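Local coordinates for protein acetyltransferase PA1377 (PDB 2VI7) that is a putative acetyltransferase of the GNAT family that probably transfers an acetyl group from acetyl-CoA to an amine, at residues L59-L64 with G108-I113; E124-T129 with R150-R155; L137-G142 with Y163-L168. All blocks are in the same frame, centred on the assembly; numbering follows the deposited sequence.

Interaction 1: residues L59-L64 with G108-I113; sequences LILVAL and GELLDI
This contact is helix-on-sheet packing in the GNAT fold. Leu59 and Leu61 of strand 58-65 meet Glu109, Leu110 and Ile113 of helix 102-117. The contact packs one side of that helix on the strand. In GNAT enzymes the helix at this place in the chain follows the loop that binds the pyrophosphate of acetyl-CoA. Strand segment and helix segment run nearly antiparallel, at 153°, and their axes come within 10.1 Å. No hydrogen bond crosses between them, and the joint is made by side chains.

Leu59 and Leu61 alternate with Ile60, which faces the other way. Leu61 has its CG anti to the carbonyl carbon (chi1 -67°), and CD1 continues the chain in extended form (chi2 177°), which makes CD1 the leading atom toward the helix. Leu61 CD1 lies 3.7 Å from Leu110 CD2, and the two side chains run past each other in opposite directions. The same methyl, Leu61 CD1, is 4.0 Å from Glu109 CG. Here only the aliphatic stem of the glutamate is used. Its chain bends at chi2, and it crosses Leu61 at about a right angle.

Leu110 CD2 is shared. Besides Leu61 it touches Leu59 CD2 at 4.0 Å, so this one methyl bridges two successive helix-facing residues of the strand. Leu110 also packs on Ala73 and Leu75 of the next strand, 68-77, and Leu61 also touches Leu106, one turn earlier in the helix.

Ile113 is one turn after Glu109. Its side chain crosses Leu59 at about a right angle. Leu59 CD2 fits into the fork of the isoleucine, 3.6 Å from Ile113 CG1 and 3.9 Å from Ile113 CG2.

Interaction 2: residues E124-T129 with R150-R155; sequences ELTVYT and RDYAVR
Tyr152 is the first residue of 150-155 to meet strand 122-128. Its CG is anti to the backbone N (chi1 -174°), and the ring extends to Thr126. Tyr152 OH lies 3.9 Å from the methyl Thr126 CG2, and the two side chains cross at about a right angle. Thr126 OG1 approaches the ring obliquely, 4.2 Å from Tyr152 CE2.

Ala153 follows. Tyr152 and Ala153 both face Val160, which makes a classic beta bulge where the chain turns a corner. Ala153 CB sits at the edge of the Tyr128 ring, near its plane, and is 3.8 Å from Tyr128 OH. That hydroxyl is hydrogen-bonded to Val34 O, which fixes the far end of the ring.

Arg155 runs past Tyr128 in the opposite direction. Its chain bends at chi3 (58°). Arg155 CD lies over one face of the ring, offset toward the rim, at 4.1 Å from Tyr128 CE1. Arg155 NH2 comes within 3.8 Å of Tyr128 CB. The guanidinium is tilted 55° from the ring, and Arg155 CZ is 5.0 Å from the centroid of the Tyr128 ring, so any cation-pi attraction is weak. The charge is held by a salt bridge from Arg155 NH1 to Asp130 OD2, and NH2 is hydrogen-bonded to Gln33 OE1.

The second subunit adds a salt bridge from its Arg121 to Asp151. Strand 158-168, in the C-terminal half of the GNAT sheet, pairs with strands 122-128, 144-152 and 154-155. Leu125 and Val127 point to the other side of their strand from Thr126 and Tyr128, and helix 132-140 covers that side, not this contact.

Interaction 3: residues L137-G142 with Y163-L168; sequences LYRKFG and YSMARL. With SO4 (sulfate ion), chain E.
A helix end is joined here to the last strand, partly by packing and partly by polar contacts to the backbone. Tyr138 and Arg139 of helix 132-140 meet Met165 of strand 158-168, and Phe141 and Gly142 meet Arg167. Met165 SD lies 4.1 Å from Tyr138 CB. The thioether bends at chi3 (90°), which brings Met165 CE to 4.0 Å from Arg139 CG. Tyr138 OH itself is hydrogen-bonded to Val93 N in strand 86-95.

The helix stops in a Schellman motif. Gly142 is its C' residue, with positive phi, and Gly142 N bonds Arg139 O while Phe143 N bonds Tyr138 O. This belongs to the GNAT order of strand, helix and two final strands, where the helix leads back into strand 144-152. The turn presents the carbonyl of Phe141 to the strand. Arg167 is extended from CG to NE, and Arg167 NE donates to Phe141 O at 2.7 Å, but the bond is weak because it is bent to 129°. A water accepts from Arg167 NH2 at 3.1 Å and makes a second, weak bond to Phe141 O. Asp115 of helix 102-117 forms a salt bridge with Arg167 NH2. Another water links Gly142 O to Leu168 N.

Arg139 also holds a sulfate, probably from the crystallisation liquor. Arg139 NE donates to sulfate O1 at 2.9 Å, and O1 lies at the edge of the guanidinium, in its plane. Thr145 OG1 bonds the same ion, and Met165 CE is 3.8 Å from sulfate O1.

In the fold
From the N terminus, interaction 1 comes first. It closes the long loop from strand 58-65 through strands 68-77 and 86-95 to helix 102-117. It is complete before the other two open. Interactions 2 and 3 then cross, because their segments alternate: 124-129, 137-142, 150-155, 163-168. Together they interlock strand 122-128, helix 132-140 and the last strands. Val127 O and Leu125 O probably bond to Tyr163 N and Met165 N, tying interaction 2 to interaction 3. Phe141 packs on Gly108 and Leu111, tying interaction 3 to interaction 1. Interactions 1 and 2 do not touch; their centres are about 22 Å apart, but both reach the same sheet.

Interaction 1: residues L59-L64 with G108-I113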
loop_
_atom_site.group_PDB
_atom_site.type_symbol
_atom_site.label_atom_id
_atom_site.label_comp_id
_atom_site.label_asym_id
_atom_site.label_seq_id
_atom_site.Cartn_x
_atom_site.Cartn_y
_atom_site.Cartn_z
ATOM N N LEU A 59 -2.673 -6.530 -14.066
ATOM C CA LEU A 59 -2.558 -7.753 -14.834
ATOM C C LEU A 59 -2.593 -8.923 -13.870
ATOM O O LEU A 59 -1.771 -9.011 -12.960
ATOM C CB LEU A 59 -1.248 -7.798 -15.618
ATOM C CG LEU A 59 -0.919 -9.188 -16.186
ATOM C CD1 LEU A 59 -2.028 -9.659 -17.126
ATOM C CD2 LEU A 59 0.425 -9.130 -16.903
ATOM N N ILE A 60 -3.560 -9.811 -14.060
ATOM C CA ILE A 60 -3.671 -10.983 -13.213
ATOM C C ILE A 60 -3.552 -12.214 -14.094
ATOM O O ILE A 60 -4.246 -12.347 -15.104
ATOM C CB ILE A 60 -5.010 -11.002 -12.439
ATOM C CG1 ILE A 60 -5.116 -9.749 -11.567
ATOM C CG2 ILE A 60 -5.086 -12.238 -11.546
ATOM C CD1 ILE A 60 -6.483 -9.528 -11.025
ATOM N N LEU A 61 -2.639 -13.102 -13.716
ATOM C CA LEU A 61 -2.414 -14.331 -14.456
ATOM C C LEU A 61 -2.758 -15.548 -13.616
ATOM O O LEU A 61 -2.696 -15.521 -12.386
ATOM C CB LEU A 61 -0.949 -14.442 -14.888
ATOM C CG LEU A 61 -0.390 -13.465 -15.920
ATOM C CD1 LEU A 61 1.090 -13.760 -16.103
ATOM C CD2 LEU A 61 -1.142 -13.595 -17.241
ATOM N N VAL A 62 -3.129 -16.616 -14.304
ATOM C CA VAL A 62 -3.444 -17.871 -13.659
ATOM C C VAL A 62 -2.612 -18.897 -14.387
ATOM O O VAL A 62 -2.486 -18.831 -15.607
ATOM C CB VAL A 62 -4.931 -18.242 -13.797
ATOM C CG1 VAL A 62 -5.745 -17.453 -12.798
ATOM C CG2 VAL A 62 -5.409 -17.965 -15.217
ATOM N N ALA A 63 -2.014 -19.813 -13.636
ATOM C CA ALA A 63 -1.207 -20.869 -14.216
ATOM C C ALA A 63 -2.139 -22.057 -14.300
ATOM O O ALA A 63 -2.782 -22.406 -13.315
ATOM C CB ALA A 63 -0.037 -21.182 -13.317
ATOM N N LEU A 64 -2.212 -22.672 -15.475
ATOM C CA LEU A 64 -3.098 -23.812 -15.701
ATOM C C LEU A 64 -2.384 -25.094 -16.124
ATOM O O LEU A 64 -1.385 -25.074 -16.844
ATOM C CB LEU A 64 -4.118 -23.464 -16.788
ATOM C CG LEU A 64 -4.972 -22.218 -16.610
ATOM C CD1 LEU A 64 -5.632 -21.867 -17.918
ATOM C CD2 LEU A 64 -6.008 -22.462 -15.549
ATOM N N GLY A 108 8.341 -14.792 -13.737
ATOM C CA GLY A 108 9.145 -14.426 -14.880
ATOM C C GLY A 108 8.307 -13.716 -15.923
ATOM O O GLY A 108 8.751 -12.756 -16.546
ATOM N N GLU A 109 7.072 -14.175 -16.094
ATOM C CA GLU A 109 6.170 -13.598 -17.077
ATOM C C GLU A 109 5.621 -12.233 -16.668
ATOM O O GLU A 109 5.420 -11.376 -17.523
ATOM C CB GLU A 109 5.015 -14.561 -17.353
ATOM C CG GLU A 109 4.193 -14.213 -18.584
ATOM C CD GLU A 109 4.785 -14.792 -19.861
ATOM O OE1 GLU A 109 5.922 -15.315 -19.806
ATOM O OE2 GLU A 109 4.105 -14.719 -20.907
ATOM N N LEU A 110 5.359 -12.027 -15.379
ATOM C CA LEU A 110 4.864 -10.731 -14.916
ATOM C C LEU A 110 5.973 -9.695 -15.072
ATOM O O LEU A 110 5.707 -8.529 -15.373
ATOM C CB LEU A 110 4.454 -10.784 -13.442
ATOM C CG LEU A 110 3.212 -11.553 -12.992
ATOM C CD1 LEU A 110 3.043 -11.372 -11.504
ATOM C CD2 LEU A 110 1.985 -11.037 -13.707
ATOM N N LEU A 111 7.213 -10.131 -14.861
ATOM C CA LEU A 111 8.375 -9.258 -14.966
ATOM C C LEU A 111 8.681 -8.909 -16.417
ATOM O O LEU A 111 9.264 -7.863 -16.692
ATOM C CB LEU A 111 9.585 -9.922 -14.311
ATOM C CG LEU A 111 9.437 -10.112 -12.803
ATOM C CD1 LEU A 111 10.681 -10.756 -12.222
ATOM C CD2 LEU A 111 9.171 -8.762 -12.164
ATOM N N ASP A 112 8.298 -9.794 -17.338
ATOM C CA ASP A 112 8.488 -9.551 -18.762
ATOM C C ASP A 112 7.547 -8.404 -19.135
ATOM O O ASP A 112 7.923 -7.481 -19.861
ATOM C CB ASP A 112 8.120 -10.792 -19.583
ATOM C CG ASP A 112 8.162 -10.529 -21.100
ATOM O OD1 ASP A 112 7.203 -10.909 -21.816
ATOM O OD2 ASP A 112 9.156 -9.939 -21.573
ATOM N N ILE A 113 6.319 -8.469 -18.625
ATOM C CA ILE A 113 5.320 -7.441 -18.878
ATOM C C ILE A 113 5.754 -6.117 -18.250
ATOM O O ILE A 113 5.621 -5.053 -18.859
ATOM C CB ILE A 113 3.951 -7.829 -18.275
ATOM C CG1 ILE A 113 3.411 -9.092 -18.946
ATOM C CG2 ILE A 113 2.979 -6.668 -18.420
ATOM C CD1 ILE A 113 3.145 -8.948 -20.432
#

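Interaction 2: residues E124-T129 with R150-R155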
loop_
_atom_site.group_PDB
_atom_site.type_symbol
_atom_site.label_atom_id
_atom_site.label_comp_id
_atom_site.label_asym_id
_atom_site.label_seq_id
_atom_site.Cartn_x
_atom_site.Cartn_y
_atom_site.Cartn_z
ATOM N N GLU A 124 7.510 -4.002 -6.585
ATOM C CA GLU A 124 7.501 -4.241 -5.148
ATOM C C GLU A 124 6.706 -5.463 -4.705
ATOM O O GLU A 124 5.727 -5.853 -5.335
ATOM C CB GLU A 124 6.938 -3.000 -4.461
ATOM C CG GLU A 124 7.385 -1.706 -5.125
ATOM C CD GLU A 124 6.516 -0.520 -4.761
ATOM O OE1 GLU A 124 5.289 -0.708 -4.632
ATOM O OE2 GLU A 124 7.052 0.603 -4.624
ATOM N N LEU A 125 7.138 -6.064 -3.602
ATOM C CA LEU A 125 6.463 -7.233 -3.051
ATOM C C LEU A 125 6.789 -7.372 -1.575
ATOM O O LEU A 125 7.682 -6.707 -1.063
ATOM C CB LEU A 125 6.896 -8.507 -3.793
ATOM C CG LEU A 125 8.314 -9.073 -3.600
ATOM C CD1 LEU A 125 8.482 -9.651 -2.207
ATOM C CD2 LEU A 125 8.550 -10.166 -4.628
ATOM N N THR A 126 6.041 -8.225 -0.886
ATOM C CA THR A 126 6.291 -8.488 0.526
ATOM C C THR A 126 6.218 -9.999 0.596
ATOM O O THR A 126 5.497 -10.619 -0.171
ATOM C CB THR A 126 5.212 -7.870 1.468
ATOM O OG1 THR A 126 3.917 -8.355 1.102
ATOM C CG2 THR A 126 5.240 -6.349 1.412
ATOM N N VAL A 127 6.990 -10.588 1.493
ATOM C CA VAL A 127 7.010 -12.035 1.645
ATOM C C VAL A 127 7.295 -12.342 3.116
ATOM O O VAL A 127 8.063 -11.640 3.778
ATOM C CB VAL A 127 8.097 -12.684 0.695
ATOM C CG1 VAL A 127 9.424 -12.009 0.862
ATOM C CG2 VAL A 127 8.305 -14.123 1.019
ATOM N N TYR A 128 6.653 -13.373 3.646
ATOM C CA TYR A 128 6.864 -13.743 5.042
ATOM C C TYR A 128 8.321 -14.102 5.286
ATOM O O TYR A 128 8.897 -14.867 4.527
ATOM C CB TYR A 128 5.943 -14.901 5.387
ATOM C CG TYR A 128 4.492 -14.468 5.383
ATOM C CD1 TYR A 128 3.533 -15.151 4.639
ATOM C CD2 TYR A 128 4.078 -13.350 6.116
ATOM C CE1 TYR A 128 2.193 -14.730 4.625
ATOM C CE2 TYR A 128 2.745 -12.920 6.103
ATOM C CZ TYR A 128 1.809 -13.617 5.356
ATOM O OH TYR A 128 0.492 -13.205 5.335
ATOM N N THR A 129 8.911 -13.552 6.346
ATOM C CA THR A 129 10.327 -13.782 6.656
ATOM C C THR A 129 10.805 -15.228 6.757
ATOM O O THR A 129 11.997 -15.498 6.577
ATOM C CB THR A 129 10.758 -13.078 7.961
ATOM O OG1 THR A 129 9.997 -13.591 9.058
ATOM C CG2 THR A 129 10.562 -11.591 7.852
ATOM N N ARG A 150 7.508 -5.763 11.093
ATOM C CA ARG A 150 7.041 -6.530 12.243
ATOM C C ARG A 150 5.539 -6.579 12.465
ATOM O O ARG A 150 4.874 -5.552 12.458
ATOM C CB ARG A 150 7.702 -5.975 13.497
ATOM C CG ARG A 150 9.213 -5.847 13.389
ATOM C CD ARG A 150 9.931 -7.180 13.630
ATOM N NE ARG A 150 11.289 -7.198 13.081
ATOM N N ASP A 151 5.016 -7.781 12.694
ATOM C CA ASP A 151 3.589 -7.972 12.922
ATOM C C ASP A 151 2.811 -7.343 11.779
ATOM O O ASP A 151 1.823 -6.641 11.977
ATOM C CB ASP A 151 3.179 -7.332 14.244
ATOM C CG ASP A 151 3.871 -7.962 15.438
ATOM O OD1 ASP A 151 4.552 -9.004 15.269
ATOM O OD2 ASP A 151 3.723 -7.416 16.553
ATOM N N TYR A 152 3.274 -7.615 10.571
ATOM C CA TYR A 152 2.664 -7.093 9.369
ATOM C C TYR A 152 1.275 -7.672 9.089
ATOM O O TYR A 152 0.355 -6.948 8.706
ATOM C CB TYR A 152 3.579 -7.396 8.195
ATOM C CG TYR A 152 3.131 -6.791 6.894
ATOM C CD1 TYR A 152 3.306 -5.429 6.641
ATOM C CD2 TYR A 152 2.561 -7.581 5.898
ATOM C CE1 TYR A 152 2.931 -4.870 5.419
ATOM C CE2 TYR A 152 2.181 -7.033 4.674
ATOM C CZ TYR A 152 2.370 -5.681 4.439
ATOM O OH TYR A 152 2.012 -5.149 3.219
ATOM N N ALA A 153 1.128 -8.981 9.268
ATOM C CA ALA A 153 -0.138 -9.645 9.000
ATOM C C ALA A 153 -0.389 -10.809 9.937
ATOM O O ALA A 153 0.482 -11.208 10.703
ATOM C CB ALA A 153 -0.174 -10.144 7.547
ATOM N N VAL A 154 -1.605 -11.338 9.865
ATOM C CA VAL A 154 -2.018 -12.480 10.665
ATOM C C VAL A 154 -1.824 -13.732 9.810
ATOM O O VAL A 154 -2.112 -13.738 8.609
ATOM C CB VAL A 154 -3.529 -12.389 11.068
ATOM C CG1 VAL A 154 -3.951 -13.629 11.853
ATOM C CG2 VAL A 154 -3.777 -11.155 11.891
ATOM N N ARG A 155 -1.288 -14.773 10.431
ATOM C CA ARG A 155 -1.093 -16.066 9.783
ATOM C C ARG A 155 -1.061 -17.097 10.921
ATOM O O ARG A 155 -0.331 -16.934 11.903
ATOM C CB ARG A 155 0.214 -16.104 8.973
ATOM C CG ARG A 155 0.335 -17.344 8.070
ATOM C CD ARG A 155 1.761 -17.590 7.559
ATOM N NE ARG A 155 2.722 -17.747 8.652
ATOM C CZ ARG A 155 4.035 -17.890 8.488
ATOM N NH1 ARG A 155 4.824 -18.017 9.546
ATOM N NH2 ARG A 155 4.566 -17.911 7.272
#

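Interaction 3: residues L137-G142 with Y163-L168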
loop_
_atom_site.group_PDB
_atom_site.type_symbol
_atom_site.label_atom_id
_atom_site.label_comp_id
_atom_site.label_asym_id
_atom_site.label_seq_id
_atom_site.Cartn_x
_atom_site.Cartn_y
_atom_site.Cartn_z
ATOM N N LEU A 137 13.066 -17.546 -4.655
ATOM C CA LEU A 137 12.469 -17.266 -5.958
ATOM C C LEU A 137 12.563 -15.777 -6.322
ATOM O O LEU A 137 12.996 -15.425 -7.419
ATOM C CB LEU A 137 11.000 -17.713 -5.975
ATOM C CG LEU A 137 10.192 -17.322 -7.221
ATOM C CD1 LEU A 137 10.769 -18.012 -8.432
ATOM C CD2 LEU A 137 8.741 -17.716 -7.055
ATOM N N TYR A 138 12.161 -14.908 -5.400
ATOM C CA TYR A 138 12.198 -13.476 -5.641
ATOM C C TYR A 138 13.630 -12.989 -5.794
ATOM O O TYR A 138 13.901 -12.101 -6.592
ATOM C CB TYR A 138 11.479 -12.743 -4.507
ATOM C CG TYR A 138 10.051 -13.235 -4.305
ATOM C CD1 TYR A 138 9.236 -13.533 -5.397
ATOM C CD2 TYR A 138 9.515 -13.400 -3.024
ATOM C CE1 TYR A 138 7.925 -13.986 -5.224
ATOM C CE2 TYR A 138 8.196 -13.851 -2.837
ATOM C CZ TYR A 138 7.410 -14.144 -3.944
ATOM O OH TYR A 138 6.122 -14.608 -3.784
ATOM N N ARG A 139 14.549 -13.570 -5.031
ATOM C CA ARG A 139 15.959 -13.191 -5.130
ATOM C C ARG A 139 16.521 -13.635 -6.482
ATOM O O ARG A 139 17.363 -12.957 -7.060
ATOM C CB ARG A 139 16.769 -13.828 -4.001
ATOM C CG ARG A 139 16.622 -13.116 -2.682
ATOM C CD ARG A 139 17.328 -13.861 -1.574
ATOM N NE ARG A 139 17.339 -13.087 -0.335
ATOM C CZ ARG A 139 17.680 -13.584 0.849
ATOM N NH1 ARG A 139 18.034 -14.857 0.961
ATOM N NH2 ARG A 139 17.683 -12.809 1.920
ATOM N N LYS A 140 16.059 -14.781 -6.972
ATOM C CA LYS A 140 16.489 -15.294 -8.266
ATOM C C LYS A 140 16.157 -14.274 -9.358
ATOM O O LYS A 140 16.917 -14.112 -10.313
ATOM C CB LYS A 140 15.768 -16.609 -8.572
ATOM C CG LYS A 140 15.793 -17.002 -10.040
ATOM C CD LYS A 140 14.922 -18.209 -10.320
ATOM C CE LYS A 140 14.638 -18.351 -11.815
ATOM N NZ LYS A 140 15.876 -18.356 -12.657
ATOM N N PHE A 141 15.021 -13.590 -9.212
ATOM C CA PHE A 141 14.574 -12.600 -10.195
ATOM C C PHE A 141 15.012 -11.158 -9.961
ATOM O O PHE A 141 14.433 -10.239 -10.530
ATOM C CB PHE A 141 13.042 -12.639 -10.354
ATOM C CG PHE A 141 12.539 -13.808 -11.176
ATOM C CD1 PHE A 141 12.239 -15.034 -10.574
ATOM C CD2 PHE A 141 12.426 -13.703 -12.564
ATOM C CE1 PHE A 141 11.840 -16.137 -11.345
ATOM C CE2 PHE A 141 12.028 -14.804 -13.345
ATOM C CZ PHE A 141 11.736 -16.021 -12.737
ATOM N N GLY A 142 16.024 -10.966 -9.120
ATOM C CA GLY A 142 16.538 -9.634 -8.860
ATOM C C GLY A 142 15.948 -8.830 -7.718
ATOM O O GLY A 142 16.335 -7.675 -7.533
ATOM N N TYR A 163 9.285 -9.466 4.691
ATOM C CA TYR A 163 10.396 -8.729 4.126
ATOM C C TYR A 163 9.762 -7.904 3.010
ATOM O O TYR A 163 8.953 -8.408 2.227
ATOM C CB TYR A 163 11.445 -9.670 3.531
ATOM C CG TYR A 163 12.337 -10.314 4.559
ATOM C CD1 TYR A 163 12.606 -11.676 4.530
ATOM C CD2 TYR A 163 12.920 -9.554 5.564
ATOM C CE1 TYR A 163 13.438 -12.265 5.486
ATOM C CE2 TYR A 163 13.751 -10.133 6.523
ATOM C CZ TYR A 163 14.004 -11.488 6.479
ATOM O OH TYR A 163 14.809 -12.052 7.448
ATOM N N SER A 164 10.096 -6.625 2.970
ATOM C CA SER A 164 9.599 -5.744 1.929
ATOM C C SER A 164 10.701 -5.776 0.874
ATOM O O SER A 164 11.822 -5.376 1.154
ATOM C CB SER A 164 9.435 -4.332 2.480
ATOM O OG SER A 164 8.842 -3.496 1.510
ATOM N N MET A 165 10.395 -6.271 -0.323
ATOM C CA MET A 165 11.394 -6.354 -1.378
ATOM C C MET A 165 11.063 -5.531 -2.613
ATOM O O MET A 165 9.914 -5.201 -2.874
ATOM C CB MET A 165 11.603 -7.804 -1.788
ATOM C CG MET A 165 12.014 -8.720 -0.641
ATOM S SD MET A 165 12.202 -10.404 -1.208
ATOM C CE MET A 165 13.932 -10.403 -1.659
ATOM N N ALA A 166 12.094 -5.192 -3.369
ATOM C CA ALA A 166 11.923 -4.410 -4.574
ATOM C C ALA A 166 12.954 -4.842 -5.596
ATOM O O ALA A 166 14.063 -5.227 -5.243
ATOM C CB ALA A 166 12.083 -2.926 -4.265
ATOM N N ARG A 167 12.564 -4.794 -6.865
ATOM C CA ARG A 167 13.446 -5.134 -7.968
ATOM C C ARG A 167 13.534 -3.881 -8.825
ATOM O O ARG A 167 12.528 -3.415 -9.345
ATOM C CB ARG A 167 12.857 -6.289 -8.761
ATOM C CG ARG A 167 13.555 -6.612 -10.063
ATOM C CD ARG A 167 12.828 -7.780 -10.689
ATOM N NE ARG A 167 13.305 -8.223 -11.998
ATOM C CZ ARG A 167 13.027 -7.640 -13.159
ATOM N NH1 ARG A 167 12.275 -6.549 -13.220
ATOM N NH2 ARG A 167 13.460 -8.194 -14.277
ATOM N N LEU A 168 14.736 -3.324 -8.946
ATOM C CA LEU A 168 14.953 -2.109 -9.733
ATOM C C LEU A 168 15.541 -2.376 -11.117
ATOM O O LEU A 168 16.356 -3.276 -11.323
ATOM C CB LEU A 168 15.853 -1.122 -8.974
ATOM C CG LEU A 168 15.270 -0.463 -7.724
ATOM C CD1 LEU A 168 16.364 0.266 -7.001
ATOM C CD2 LEU A 168 14.158 0.493 -8.098
HETATM S S SO4 E . 18.731 -9.642 -0.052
HETATM O O1 SO4 E . 17.366 -10.194 -0.018
HETATM O O2 SO4 E . 18.693 -8.217 -0.439
HETATM O O3 SO4 E . 19.360 -9.765 1.289
HETATM O O4 SO4 E . 19.479 -10.400 -1.061
HETATM O O HOH W 1 15.199 -10.767 -13.891
HETATM O O HOH W 2 17.093 -4.900 -8.113
#